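Local coordinates for pesticidial crystal protein CRY2AA (Bacillus thuringiensis serovar kurstaki, PDB 1I5P), which binds midgut epithelial cells of mosquito and moth larvae and promotes their colloid-osmotic lysis as an insecticidal toxin, at residues 290-295 with 436-441; 284-289 with 430-435; 348-353 with 447-452. One frame throughout, in Å; residues are numbered along the deposited sequence.

Interaction 1. Residues 290-295 with 436-441; sequences AQNWPF and EDLTRP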
ATOM      1  N   ALA A 290     -19.891   2.526  -0.400  1.00 16.74           N
ATOM      2  CA  ALA A 290     -19.028   1.368  -0.608  1.00 16.56           C
ATOM      3  C   ALA A 290     -19.276   0.655  -1.937  1.00 17.15           C
ATOM      4  O   ALA A 290     -18.347   0.128  -2.550  1.00 17.41           O
ATOM      5  CB  ALA A 290     -19.195   0.386   0.549  1.00 14.79           C
ATOM      6  N   GLN A 291     -20.527   0.636  -2.386  1.00 17.30           N
ATOM      7  CA  GLN A 291     -20.867  -0.025  -3.643  1.00 18.90           C
ATOM      8  C   GLN A 291     -20.173   0.637  -4.835  1.00 17.48           C
ATOM      9  O   GLN A 291     -19.977   0.010  -5.875  1.00 17.52           O
ATOM     10  CB  GLN A 291     -22.385  -0.023  -3.852  1.00 20.39           C
ATOM     11  CG  GLN A 291     -23.136  -1.016  -2.962  1.00 28.65           C
ATOM     12  CD  GLN A 291     -24.641  -1.023  -3.209  1.00 32.19           C
ATOM     13  OE1 GLN A 291     -25.357  -1.902  -2.723  1.00 35.10           O
ATOM     14  NE2 GLN A 291     -25.128  -0.036  -3.959  1.00 32.17           N
ATOM     15  N   ASN A 292     -19.797   1.900  -4.665  1.00 15.68           N
ATOM     16  CA  ASN A 292     -19.119   2.663  -5.708  1.00 15.92           C
ATOM     17  C   ASN A 292     -17.607   2.460  -5.686  1.00 15.17           C
ATOM     18  O   ASN A 292     -16.920   2.773  -6.657  1.00 14.93           O
ATOM     19  CB  ASN A 292     -19.362   4.163  -5.525  1.00 14.96           C
ATOM     20  CG  ASN A 292     -20.826   4.519  -5.441  1.00 16.89           C
ATOM     21  OD1 ASN A 292     -21.194   5.480  -4.770  1.00 16.21           O
ATOM     22  ND2 ASN A 292     -21.669   3.759  -6.130  1.00 13.77           N
ATOM     23  N   TRP A 293     -17.096   1.954  -4.572  1.00 14.90           N
ATOM     24  CA  TRP A 293     -15.659   1.779  -4.408  1.00 16.94           C
ATOM     25  C   TRP A 293     -14.991   0.906  -5.467  1.00 16.18           C
ATOM     26  O   TRP A 293     -13.966   1.296  -6.027  1.00 16.91           O
ATOM     27  CB  TRP A 293     -15.344   1.247  -3.001  1.00 15.78           C
ATOM     28  CG  TRP A 293     -13.870   1.150  -2.704  1.00 13.18           C
ATOM     29  CD1 TRP A 293     -13.210   0.071  -2.188  1.00 14.69           C
ATOM     30  CD2 TRP A 293     -12.871   2.148  -2.957  1.00 11.94           C
ATOM     31  NE1 TRP A 293     -11.859   0.330  -2.114  1.00 11.44           N
ATOM     32  CE2 TRP A 293     -11.624   1.595  -2.579  1.00 12.85           C
ATOM     33  CE3 TRP A 293     -12.905   3.450  -3.470  1.00 13.46           C
ATOM     34  CZ2 TRP A 293     -10.418   2.304  -2.699  1.00 12.20           C
ATOM     35  CZ3 TRP A 293     -11.703   4.158  -3.590  1.00 12.56           C
ATOM     36  CH2 TRP A 293     -10.480   3.577  -3.206  1.00 13.26           C
ATOM     37  N   PRO A 294     -15.559  -0.278  -5.761  1.00 17.64           N
ATOM     38  CA  PRO A 294     -14.959  -1.156  -6.769  1.00 15.96           C
ATOM     39  C   PRO A 294     -14.668  -0.423  -8.060  1.00 16.45           C
ATOM     40  O   PRO A 294     -13.589  -0.570  -8.634  1.00 15.59           O
ATOM     41  CB  PRO A 294     -16.006  -2.256  -6.926  1.00 17.92           C
ATOM     42  CG  PRO A 294     -16.526  -2.380  -5.518  1.00 16.44           C
ATOM     43  CD  PRO A 294     -16.745  -0.918  -5.167  1.00 17.73           C
ATOM     44  N   PHE A 295     -15.626   0.381  -8.513  1.00 14.86           N
ATOM     45  CA  PHE A 295     -15.422   1.140  -9.738  1.00 14.89           C
ATOM     46  C   PHE A 295     -14.267   2.112  -9.585  1.00 13.53           C
ATOM     47  O   PHE A 295     -13.385   2.179 -10.445  1.00 13.05           O
ATOM     48  CB  PHE A 295     -16.664   1.952 -10.123  1.00 13.67           C
ATOM     49  CG  PHE A 295     -16.369   3.043 -11.120  1.00 14.62           C
ATOM     50  CD1 PHE A 295     -16.253   2.757 -12.480  1.00 13.79           C
ATOM     51  CD2 PHE A 295     -16.114   4.341 -10.689  1.00 13.45           C
ATOM     52  CE1 PHE A 295     -15.883   3.739 -13.393  1.00 14.21           C
ATOM     53  CE2 PHE A 295     -15.739   5.340 -11.599  1.00 15.23           C
ATOM     54  CZ  PHE A 295     -15.625   5.033 -12.954  1.00 15.55           C
ATOM     55  N   GLU A 436     -24.095   4.814 -14.479  1.00 30.80           N
ATOM     56  CA  GLU A 436     -23.791   3.765 -15.446  1.00 31.43           C
ATOM     57  C   GLU A 436     -22.324   3.378 -15.351  1.00 30.31           C
ATOM     58  O   GLU A 436     -21.953   2.241 -15.656  1.00 27.64           O
ATOM     59  CB  GLU A 436     -24.110   4.218 -16.873  1.00 34.94           C
ATOM     60  CG  GLU A 436     -25.585   4.527 -17.129  1.00 40.57           C
ATOM     61  CD  GLU A 436     -25.924   5.995 -16.917  1.00 41.61           C
ATOM     62  OE1 GLU A 436     -25.821   6.477 -15.768  1.00 41.29           O
ATOM     63  OE2 GLU A 436     -26.299   6.665 -17.901  1.00 46.06           O
ATOM     64  N   ASP A 437     -21.482   4.321 -14.936  1.00 29.16           N
ATOM     65  CA  ASP A 437     -20.061   4.026 -14.789  1.00 26.91           C
ATOM     66  C   ASP A 437     -19.812   3.391 -13.427  1.00 25.24           C
ATOM     67  O   ASP A 437     -19.088   2.403 -13.323  1.00 23.47           O
ATOM     68  CB  ASP A 437     -19.219   5.298 -14.934  1.00 27.15           C
ATOM     69  CG  ASP A 437     -18.939   5.659 -16.384  1.00 27.65           C
ATOM     70  OD1 ASP A 437     -18.615   4.749 -17.172  1.00 24.15           O
ATOM     71  OD2 ASP A 437     -19.028   6.860 -16.728  1.00 29.00           O
ATOM     72  N   LEU A 438     -20.438   3.948 -12.391  1.00 23.63           N
ATOM     73  CA  LEU A 438     -20.278   3.438 -11.032  1.00 22.84           C
ATOM     74  C   LEU A 438     -20.728   1.989 -10.891  1.00 22.48           C
ATOM     75  O   LEU A 438     -20.268   1.265 -10.007  1.00 20.93           O
ATOM     76  CB  LEU A 438     -21.070   4.298 -10.044  1.00 23.87           C
ATOM     77  CG  LEU A 438     -20.648   5.756  -9.859  1.00 23.45           C
ATOM     78  CD1 LEU A 438     -21.694   6.481  -9.025  1.00 25.01           C
ATOM     79  CD2 LEU A 438     -19.286   5.817  -9.192  1.00 24.27           C
ATOM     80  N   THR A 439     -21.628   1.573 -11.770  1.00 22.07           N
ATOM     81  CA  THR A 439     -22.163   0.220 -11.737  1.00 24.87           C
ATOM     82  C   THR A 439     -21.336  -0.778 -12.546  1.00 24.32           C
ATOM     83  O   THR A 439     -21.564  -1.985 -12.467  1.00 23.41           O
ATOM     84  CB  THR A 439     -23.607   0.199 -12.275  1.00 26.37           C
ATOM     85  OG1 THR A 439     -24.116  -1.136 -12.233  1.00 34.10           O
ATOM     86  CG2 THR A 439     -23.640   0.692 -13.707  1.00 28.22           C
ATOM     87  N   ARG A 440     -20.378  -0.277 -13.319  1.00 23.36           N
ATOM     88  CA  ARG A 440     -19.545  -1.145 -14.137  1.00 24.82           C
ATOM     89  C   ARG A 440     -18.051  -0.924 -13.932  1.00 22.55           C
ATOM     90  O   ARG A 440     -17.429  -0.117 -14.619  1.00 23.72           O
ATOM     91  CB  ARG A 440     -19.913  -0.956 -15.611  1.00 29.24           C
ATOM     92  CG  ARG A 440     -21.337  -1.389 -15.875  1.00 34.50           C
ATOM     93  CD  ARG A 440     -21.938  -0.790 -17.127  1.00 40.04           C
ATOM     94  NE  ARG A 440     -23.388  -0.941 -17.058  1.00 46.34           N
ATOM     95  CZ  ARG A 440     -24.221  -0.775 -18.079  1.00 49.03           C
ATOM     96  NH1 ARG A 440     -23.756  -0.448 -19.277  1.00 50.91           N
ATOM     97  NH2 ARG A 440     -25.526  -0.946 -17.897  1.00 48.22           N
ATOM     98  N   PRO A 441     -17.455  -1.652 -12.977  1.00 20.79           N
ATOM     99  CA  PRO A 441     -16.027  -1.536 -12.684  1.00 20.07           C
ATOM    100  C   PRO A 441     -15.200  -1.826 -13.925  1.00 18.25           C
ATOM    101  O   PRO A 441     -15.583  -2.653 -14.742  1.00 13.96           O
ATOM    102  CB  PRO A 441     -15.820  -2.582 -11.597  1.00 19.19           C
ATOM    103  CG  PRO A 441     -17.125  -2.557 -10.876  1.00 18.84           C
ATOM    104  CD  PRO A 441     -18.095  -2.583 -12.035  1.00 17.96           C
TER
HETATM  105  O   HOH W   1     -18.538   0.185  -8.111  1.00 15.08           O
HETATM  106  O   HOH W   2     -22.045   1.335  -7.647  1.00 19.87           O
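Two short helices of the middle domain, a beta prism in this three-domain toxin, meet where Phe295 packs against Asp437 and Leu438. Phe295 belongs to helix 293-300 and its partners to helix 435-438. Its ring lies against the backbone between Asp437 and Leu438. Asp437 C sits over one face of the ring, nearer the perimeter than the centre. Arg440 O and Pro441 CA approach the ring edge close to its plane. The CD1 corner is the close point, with Asp437 O 3.0 Å from Phe295 CD1. Phe295 CG stands anti to the backbone N (chi1 163°), which lays the ring alongside the backbone of Asp437 and Leu438. The Leu438 side chain crosses that of Phe295 at about a right angle, with Leu438 CD2 3.8 Å from Phe295 CD2. Leu438 CD1, the other methyl, lies 4.0 Å from Asn292 ND2. The two prolines add a lighter contact, Pro294 CB to Pro441 CG at 4.1 Å.

The polar link between the segments runs through water. One water donates to Gln291 O and to Leu438 O, 2.8 Å from the latter, and accepts from Phe295 N at 2.9 Å. A second accepts from Asn292 ND2 at 2.9 Å and donates to Leu438 O at 3.0 Å. Leu438 O is thus gripped by two waters. The other end of the Asn292 amide, OD1, takes the N-H of Thr289 and so fixes the group to the preceding strand.

Asp437 OD1 pairs with Arg448, and Phe295 and Asp437 both touch Ile450. Leu438 also rests on Ile433. On helix 293-300, Trp293 points away from this contact and packs on helix 238-259 of the N-terminal helical domain.

Interaction 2. Residues 284-289 with 430-435; sequences QTQSFT and PLVIRN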
ATOM      1  N   GLN A 284     -15.395  19.460  -5.428  1.00 19.28           N
ATOM      2  CA  GLN A 284     -15.590  18.014  -5.462  1.00 19.79           C
ATOM      3  C   GLN A 284     -16.717  17.658  -4.497  1.00 19.82           C
ATOM      4  O   GLN A 284     -16.476  17.349  -3.335  1.00 19.45           O
ATOM      5  CB  GLN A 284     -14.286  17.320  -5.071  1.00 17.65           C
ATOM      6  CG  GLN A 284     -13.096  17.788  -5.904  1.00 17.87           C
ATOM      7  CD  GLN A 284     -12.408  19.024  -5.338  1.00 17.07           C
ATOM      8  OE1 GLN A 284     -13.005  19.809  -4.602  1.00 17.47           O
ATOM      9  NE2 GLN A 284     -11.141  19.206  -5.697  1.00 16.46           N
ATOM     10  N   THR A 285     -17.945  17.684  -5.005  1.00 19.71           N
ATOM     11  CA  THR A 285     -19.135  17.451  -4.192  1.00 19.08           C
ATOM     12  C   THR A 285     -19.803  16.083  -4.190  1.00 19.59           C
ATOM     13  O   THR A 285     -20.517  15.749  -3.247  1.00 19.98           O
ATOM     14  CB  THR A 285     -20.225  18.466  -4.573  1.00 19.74           C
ATOM     15  OG1 THR A 285     -20.380  18.471  -6.000  1.00 22.32           O
ATOM     16  CG2 THR A 285     -19.848  19.859  -4.109  1.00 17.68           C
ATOM     17  N   GLN A 286     -19.597  15.291  -5.230  1.00 18.59           N
ATOM     18  CA  GLN A 286     -20.254  13.997  -5.282  1.00 17.75           C
ATOM     19  C   GLN A 286     -19.970  13.124  -4.064  1.00 17.73           C
ATOM     20  O   GLN A 286     -18.845  13.058  -3.573  1.00 16.84           O
ATOM     21  CB  GLN A 286     -19.875  13.266  -6.567  1.00 15.75           C
ATOM     22  CG  GLN A 286     -20.597  11.950  -6.761  1.00 17.94           C
ATOM     23  CD  GLN A 286     -20.476  11.431  -8.180  1.00 15.89           C
ATOM     24  OE1 GLN A 286     -19.592  11.840  -8.930  1.00 16.30           O
ATOM     25  NE2 GLN A 286     -21.360  10.518  -8.551  1.00 17.88           N
ATOM     26  N   SER A 287     -21.012  12.464  -3.576  1.00 17.27           N
ATOM     27  CA  SER A 287     -20.889  11.598  -2.416  1.00 18.00           C
ATOM     28  C   SER A 287     -20.869  10.158  -2.913  1.00 17.26           C
ATOM     29  O   SER A 287     -21.543   9.824  -3.884  1.00 19.45           O
ATOM     30  CB  SER A 287     -22.074  11.826  -1.466  1.00 17.95           C
ATOM     31  OG  SER A 287     -21.860  11.209  -0.209  1.00 17.93           O
ATOM     32  N   PHE A 288     -20.086   9.307  -2.263  1.00 15.62           N
ATOM     33  CA  PHE A 288     -20.004   7.910  -2.681  1.00 15.64           C
ATOM     34  C   PHE A 288     -20.232   6.942  -1.535  1.00 15.67           C
ATOM     35  O   PHE A 288     -20.009   7.273  -0.366  1.00 16.30           O
ATOM     36  CB  PHE A 288     -18.630   7.604  -3.301  1.00 12.04           C
ATOM     37  CG  PHE A 288     -18.265   8.496  -4.455  1.00 13.29           C
ATOM     38  CD1 PHE A 288     -17.577   9.686  -4.241  1.00 12.40           C
ATOM     39  CD2 PHE A 288     -18.623   8.152  -5.757  1.00 12.19           C
ATOM     40  CE1 PHE A 288     -17.248  10.523  -5.305  1.00 10.91           C
ATOM     41  CE2 PHE A 288     -18.299   8.983  -6.829  1.00 11.76           C
ATOM     42  CZ  PHE A 288     -17.611  10.171  -6.599  1.00 13.52           C
ATOM     43  N   THR A 289     -20.665   5.738  -1.891  1.00 14.83           N
ATOM     44  CA  THR A 289     -20.902   4.673  -0.932  1.00 15.47           C
ATOM     45  C   THR A 289     -19.969   3.515  -1.284  1.00 16.56           C
ATOM     46  O   THR A 289     -19.332   3.519  -2.342  1.00 15.55           O
ATOM     47  CB  THR A 289     -22.363   4.179  -0.991  1.00 17.99           C
ATOM     48  OG1 THR A 289     -22.638   3.654  -2.295  1.00 18.58           O
ATOM     49  CG2 THR A 289     -23.320   5.324  -0.698  1.00 14.25           C
ATOM     50  N   PRO A 430     -14.577  13.119 -13.060  1.00 15.89           N
ATOM     51  CA  PRO A 430     -15.234  14.340 -13.533  1.00 17.40           C
ATOM     52  C   PRO A 430     -16.099  14.855 -12.377  1.00 17.39           C
ATOM     53  O   PRO A 430     -16.209  14.189 -11.345  1.00 19.31           O
ATOM     54  CB  PRO A 430     -16.079  13.835 -14.695  1.00 17.48           C
ATOM     55  CG  PRO A 430     -16.519  12.502 -14.186  1.00 18.90           C
ATOM     56  CD  PRO A 430     -15.204  11.931 -13.663  1.00 16.22           C
ATOM     57  N   LEU A 431     -16.726  16.016 -12.547  1.00 18.30           N
ATOM     58  CA  LEU A 431     -17.566  16.563 -11.485  1.00 17.37           C
ATOM     59  C   LEU A 431     -18.608  15.541 -11.035  1.00 17.24           C
ATOM     60  O   LEU A 431     -18.849  15.365  -9.841  1.00 18.22           O
ATOM     61  CB  LEU A 431     -18.267  17.843 -11.951  1.00 16.99           C
ATOM     62  CG  LEU A 431     -19.174  18.520 -10.911  1.00 19.44           C
ATOM     63  CD1 LEU A 431     -18.356  18.921  -9.691  1.00 17.96           C
ATOM     64  CD2 LEU A 431     -19.848  19.740 -11.529  1.00 17.81           C
ATOM     65  N   VAL A 432     -19.214  14.857 -11.996  1.00 17.94           N
ATOM     66  CA  VAL A 432     -20.225  13.852 -11.687  1.00 18.28           C
ATOM     67  C   VAL A 432     -19.989  12.582 -12.491  1.00 19.57           C
ATOM     68  O   VAL A 432     -19.948  12.616 -13.723  1.00 20.94           O
ATOM     69  CB  VAL A 432     -21.655  14.364 -12.008  1.00 19.91           C
ATOM     70  CG1 VAL A 432     -22.684  13.327 -11.583  1.00 20.54           C
ATOM     71  CG2 VAL A 432     -21.914  15.688 -11.305  1.00 16.98           C
ATOM     72  N   ILE A 433     -19.825  11.465 -11.793  1.00 18.68           N
ATOM     73  CA  ILE A 433     -19.626  10.181 -12.450  1.00 20.46           C
ATOM     74  C   ILE A 433     -21.009   9.569 -12.620  1.00 22.72           C
ATOM     75  O   ILE A 433     -21.766   9.466 -11.658  1.00 20.93           O
ATOM     76  CB  ILE A 433     -18.777   9.226 -11.595  1.00 19.63           C
ATOM     77  CG1 ILE A 433     -17.412   9.855 -11.316  1.00 19.17           C
ATOM     78  CG2 ILE A 433     -18.640   7.881 -12.305  1.00 19.58           C
ATOM     79  CD1 ILE A 433     -16.588   9.106 -10.297  1.00 18.23           C
ATOM     80  N   ARG A 434     -21.335   9.172 -13.844  1.00 25.41           N
ATOM     81  CA  ARG A 434     -22.635   8.580 -14.144  1.00 28.74           C
ATOM     82  C   ARG A 434     -22.830   7.290 -13.355  1.00 29.26           C
ATOM     83  O   ARG A 434     -21.864   6.574 -13.080  1.00 28.06           O
ATOM     84  CB  ARG A 434     -22.736   8.282 -15.647  1.00 31.52           C
ATOM     85  CG  ARG A 434     -22.109   9.356 -16.533  1.00 35.55           C
ATOM     86  CD  ARG A 434     -22.478   9.196 -18.006  1.00 39.67           C
ATOM     87  NE  ARG A 434     -21.887   8.033 -18.672  1.00 43.00           N
ATOM     88  CZ  ARG A 434     -22.592   7.079 -19.280  1.00 45.31           C
ATOM     89  NH1 ARG A 434     -23.917   7.142 -19.292  1.00 45.28           N
ATOM     90  NH2 ARG A 434     -21.980   6.080 -19.906  1.00 45.77           N
ATOM     91  N   ASN A 435     -24.069   6.988 -12.978  1.00 30.92           N
ATOM     92  CA  ASN A 435     -24.325   5.752 -12.249  1.00 32.70           C
ATOM     93  C   ASN A 435     -24.001   4.587 -13.170  1.00 31.54           C
ATOM     94  O   ASN A 435     -23.668   3.502 -12.705  1.00 31.70           O
ATOM     95  CB  ASN A 435     -25.787   5.656 -11.799  1.00 36.68           C
ATOM     96  CG  ASN A 435     -26.108   6.565 -10.621  1.00 41.81           C
ATOM     97  OD1 ASN A 435     -25.251   6.855  -9.785  1.00 41.95           O
ATOM     98  ND2 ASN A 435     -27.365   6.995 -10.538  1.00 43.14           N
TER
HETATM   99  O   HOH W   3     -20.979  16.187  -8.032  1.00 20.67           O
HETATM  100  O   HOH W   4     -16.922  12.772  -8.955  1.00 13.85           O
HETATM  101  O   HOH W   5     -17.530  15.751  -7.370  1.00 13.88           O
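The amide of Gln286 meets the backbone of Ile433 at two points. Ile433 N donates to Gln286 OE1 at 2.9 Å in a nearly straight bond, 169° at the hydrogen. It approaches the side-chain carbonyl at 120°, tilted a little from the carbonyl plane. Gln286 NE2 returns a weak bond to Ile433 O at 3.3 Å. One residue's N-H and C=O are thus both read by one amide, which sets which way round the amide is turned, the second bond being weak. The Gln286 CG lies anti to the backbone N (chi1 -176°), and this extended chain carries the amide across to Ile433.

Beside this pair, Ile433 CD1 touches the Phe288 ring obliquely, 3.9 Å from Phe288 CE2. The isoleucine side chain crosses that of Phe288 at about a right angle.

Waters fill out the polar shell. One donates to Leu431 O at 2.8 Å and accepts from Gln286 N at 3.0 Å. Another donates to the same Leu431 O and bonds to Thr285 OG1. A third lies in plane at the edge of the Phe288 ring, close to both Gln286 OE1 and Pro430 O.

Further out, Leu438 touches Gln286 and Phe288, and Leu296 backs Phe288 and Ile433. Phe288 is held by backbone bonds to Thr236. Arg434 takes the N-cap position of helix 435-438, just after the gripped isoleucine.

This is a side-chain amide bound to a main-chain amide and carbonyl, here tying the strand 287-289 region to the loop after strand 422-430. Both belong to the beta-prism middle domain, next to the helical domain that supplies Thr236.

Interaction 3. Residues 348-353 with 447-452; sequences SGLIGA and IRNIES
Ile447 touches Ser348 and Gly349 across the contact. Ile447 CD1 lies 4.0 Å from Ser348 CA, and the CG2 branch lies against Gly349 CA. The Arg448 side chain points away, and its guanidinium group also bonds to Arg440 O. Its backbone stays in the contact. Arg448 O packs on Gly349 CA, 3.7 Å off. The same carbonyl accepts from a water at 3.0 Å. That water also donates to Leu350 O.

Asn449 contributes its side-chain oxygen. Leu350 N donates to Asn449 OD1 at 3.1 Å, with an angle of 167° at the hydrogen. The donor is tilted 26° from the carbonyl plane. With CG anti to the carbonyl carbon (chi1 -62°), the Asn449 side chain runs alongside that of Leu350, the two pointing the same way.

Ile450 continues the pairing through its backbone. Ile450 N donates to Leu350 O at 3.3 Å, nearly along the C=O axis. Gly352 N gives a weak bond to Ile450 O. The two bonds flank Ile351 and make a single parallel beta bridge between Ile351 and Ile450. The bridge adds the 447-452 loop beside short strand 351-352. That strand pairs on with strand 329-342 in a sheet of the beta-prism middle domain. The Ile450 side chain packs on Leu299 of helix 293-300 and on Pro430.

Glu451 reaches back to the first segment with an extended chain. Glu451 CG lies 3.2 Å from Gly352 O, and the carboxylate passes beside Ala353 CA. OE2 accepts from Thr354 N just beyond. At Ser452 the chain leaves the first segment, and its OG takes a weak bond from Val432 N.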
ATOM      1  N   SER A 348      -4.128   6.821 -20.308  1.00 15.46           N
ATOM      2  CA  SER A 348      -5.313   6.368 -19.597  1.00 15.18           C
ATOM      3  C   SER A 348      -6.493   6.840 -20.432  1.00 16.42           C
ATOM      4  O   SER A 348      -6.327   7.291 -21.566  1.00 14.67           O
ATOM      5  CB  SER A 348      -5.399   7.035 -18.230  1.00 16.58           C
ATOM      6  OG  SER A 348      -5.677   8.420 -18.380  1.00 14.06           O
ATOM      7  N   GLY A 349      -7.687   6.742 -19.869  1.00 17.16           N
ATOM      8  CA  GLY A 349      -8.848   7.215 -20.585  1.00 17.58           C
ATOM      9  C   GLY A 349      -8.925   8.699 -20.306  1.00 18.95           C
ATOM     10  O   GLY A 349      -8.207   9.213 -19.447  1.00 18.16           O
ATOM     11  N   LEU A 350      -9.772   9.407 -21.038  1.00 18.62           N
ATOM     12  CA  LEU A 350      -9.907  10.833 -20.802  1.00 20.33           C
ATOM     13  C   LEU A 350     -10.705  11.047 -19.529  1.00 20.63           C
ATOM     14  O   LEU A 350     -11.525  10.214 -19.147  1.00 21.73           O
ATOM     15  CB  LEU A 350     -10.622  11.507 -21.970  1.00 20.40           C
ATOM     16  CG  LEU A 350      -9.756  11.847 -23.184  1.00 22.53           C
ATOM     17  CD1 LEU A 350     -10.635  11.981 -24.423  1.00 21.97           C
ATOM     18  CD2 LEU A 350      -8.990  13.130 -22.912  1.00 23.31           C
ATOM     19  N   ILE A 351     -10.445  12.161 -18.863  1.00 19.70           N
ATOM     20  CA  ILE A 351     -11.162  12.493 -17.646  1.00 20.91           C
ATOM     21  C   ILE A 351     -11.778  13.854 -17.902  1.00 18.95           C
ATOM     22  O   ILE A 351     -11.086  14.783 -18.319  1.00 17.59           O
ATOM     23  CB  ILE A 351     -10.212  12.576 -16.445  1.00 21.95           C
ATOM     24  CG1 ILE A 351      -9.423  11.272 -16.328  1.00 21.25           C
ATOM     25  CG2 ILE A 351     -11.009  12.823 -15.167  1.00 23.74           C
ATOM     26  CD1 ILE A 351      -8.062  11.435 -15.700  1.00 21.67           C
ATOM     27  N   GLY A 352     -13.081  13.970 -17.669  1.00 19.30           N
ATOM     28  CA  GLY A 352     -13.744  15.235 -17.912  1.00 19.32           C
ATOM     29  C   GLY A 352     -14.255  15.298 -19.338  1.00 20.65           C
ATOM     30  O   GLY A 352     -14.705  14.292 -19.888  1.00 19.35           O
ATOM     31  N   ALA A 353     -14.183  16.480 -19.939  1.00 21.20           N
ATOM     32  CA  ALA A 353     -14.655  16.673 -21.303  1.00 23.82           C
ATOM     33  C   ALA A 353     -13.861  15.863 -22.318  1.00 25.19           C
ATOM     34  O   ALA A 353     -12.629  15.774 -22.240  1.00 24.82           O
ATOM     35  CB  ALA A 353     -14.598  18.151 -21.667  1.00 25.33           C
ATOM     36  N   ILE A 447      -9.423   0.998 -21.078  1.00 21.42           N
ATOM     37  CA  ILE A 447      -9.399   2.400 -21.441  1.00 22.72           C
ATOM     38  C   ILE A 447     -10.831   2.829 -21.726  1.00 23.47           C
ATOM     39  O   ILE A 447     -11.392   2.508 -22.771  1.00 21.92           O
ATOM     40  CB  ILE A 447      -8.528   2.645 -22.688  1.00 24.66           C
ATOM     41  CG1 ILE A 447      -7.091   2.185 -22.416  1.00 25.84           C
ATOM     42  CG2 ILE A 447      -8.560   4.118 -23.061  1.00 22.42           C
ATOM     43  CD1 ILE A 447      -6.410   2.905 -21.254  1.00 25.22           C
ATOM     44  N   ARG A 448     -11.427   3.538 -20.775  1.00 24.91           N
ATOM     45  CA  ARG A 448     -12.798   4.013 -20.927  1.00 27.97           C
ATOM     46  C   ARG A 448     -12.839   5.487 -20.539  1.00 29.53           C
ATOM     47  O   ARG A 448     -12.198   5.896 -19.568  1.00 29.63           O
ATOM     48  CB  ARG A 448     -13.746   3.217 -20.020  1.00 27.77           C
ATOM     49  CG  ARG A 448     -15.210   3.285 -20.439  1.00 29.44           C
ATOM     50  CD  ARG A 448     -16.164   3.074 -19.258  1.00 30.06           C
ATOM     51  NE  ARG A 448     -16.089   1.738 -18.662  1.00 28.70           N
ATOM     52  CZ  ARG A 448     -16.668   1.406 -17.508  1.00 28.92           C
ATOM     53  NH1 ARG A 448     -17.359   2.313 -16.830  1.00 28.25           N
ATOM     54  NH2 ARG A 448     -16.561   0.174 -17.030  1.00 29.35           N
ATOM     55  N   ASN A 449     -13.578   6.290 -21.296  1.00 30.62           N
ATOM     56  CA  ASN A 449     -13.683   7.713 -20.987  1.00 31.73           C
ATOM     57  C   ASN A 449     -14.725   7.948 -19.899  1.00 31.99           C
ATOM     58  O   ASN A 449     -15.888   7.588 -20.055  1.00 32.79           O
ATOM     59  CB  ASN A 449     -14.057   8.503 -22.241  1.00 30.80           C
ATOM     60  CG  ASN A 449     -13.015   8.393 -23.334  1.00 31.83           C
ATOM     61  OD1 ASN A 449     -11.819   8.269 -23.061  1.00 29.32           O
ATOM     62  ND2 ASN A 449     -13.464   8.459 -24.585  1.00 31.22           N
ATOM     63  N   ILE A 450     -14.294   8.546 -18.792  1.00 31.66           N
ATOM     64  CA  ILE A 450     -15.194   8.828 -17.678  1.00 30.30           C
ATOM     65  C   ILE A 450     -15.563  10.308 -17.702  1.00 31.25           C
ATOM     66  O   ILE A 450     -14.818  11.155 -17.205  1.00 29.36           O
ATOM     67  CB  ILE A 450     -14.530   8.483 -16.325  1.00 29.25           C
ATOM     68  CG1 ILE A 450     -13.980   7.054 -16.366  1.00 26.68           C
ATOM     69  CG2 ILE A 450     -15.538   8.622 -15.195  1.00 26.97           C
ATOM     70  CD1 ILE A 450     -15.015   5.998 -16.728  1.00 22.28           C
ATOM     71  N   GLU A 451     -16.718  10.612 -18.285  1.00 31.96           N
ATOM     72  CA  GLU A 451     -17.177  11.994 -18.410  1.00 32.49           C
ATOM     73  C   GLU A 451     -18.499  12.229 -17.680  1.00 33.76           C
ATOM     74  O   GLU A 451     -19.221  11.281 -17.362  1.00 33.61           O
ATOM     75  CB  GLU A 451     -17.315  12.331 -19.907  1.00 31.39           C
ATOM     76  CG  GLU A 451     -17.859  13.712 -20.248  1.00 30.09           C
ATOM     77  CD  GLU A 451     -17.806  13.999 -21.747  1.00 32.34           C
ATOM     78  OE1 GLU A 451     -18.145  13.096 -22.544  1.00 29.97           O
ATOM     79  OE2 GLU A 451     -17.430  15.129 -22.133  1.00 32.11           O
ATOM     80  N   SER A 452     -18.801  13.494 -17.402  1.00 34.67           N
ATOM     81  CA  SER A 452     -20.043  13.856 -16.724  1.00 37.19           C
ATOM     82  C   SER A 452     -21.236  13.528 -17.609  1.00 38.72           C
ATOM     83  O   SER A 452     -21.134  13.567 -18.837  1.00 38.31           O
ATOM     84  CB  SER A 452     -20.071  15.355 -16.410  1.00 36.28           C
ATOM     85  OG  SER A 452     -19.345  15.662 -15.230  1.00 39.88           O
TER
HETATM   86  O   HOH W   6     -10.941   7.774 -17.651  1.00 27.60           O

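Overall arrangement
All three contacts lie in the middle domain, on the same side of the chain's centre. Interactions 1 and 2 have centres about 11 Å apart. Interaction 3 lies about 15 Å from the first and 14 Å from the second. Along the chain the first partners come in the order 284-289, 290-295 and 348-353, and the second in the order 430-435, 436-441 and 447-452, so the segments alternate. Leu438 and Ile433 pack together and join interactions 1 and 2. The salt bridge from Asp437 to Arg448 joins 1 and 3. One continuous run, 430-452, thus links strand 287-289 and helix 293-300 with the sheet that holds strand 351-352.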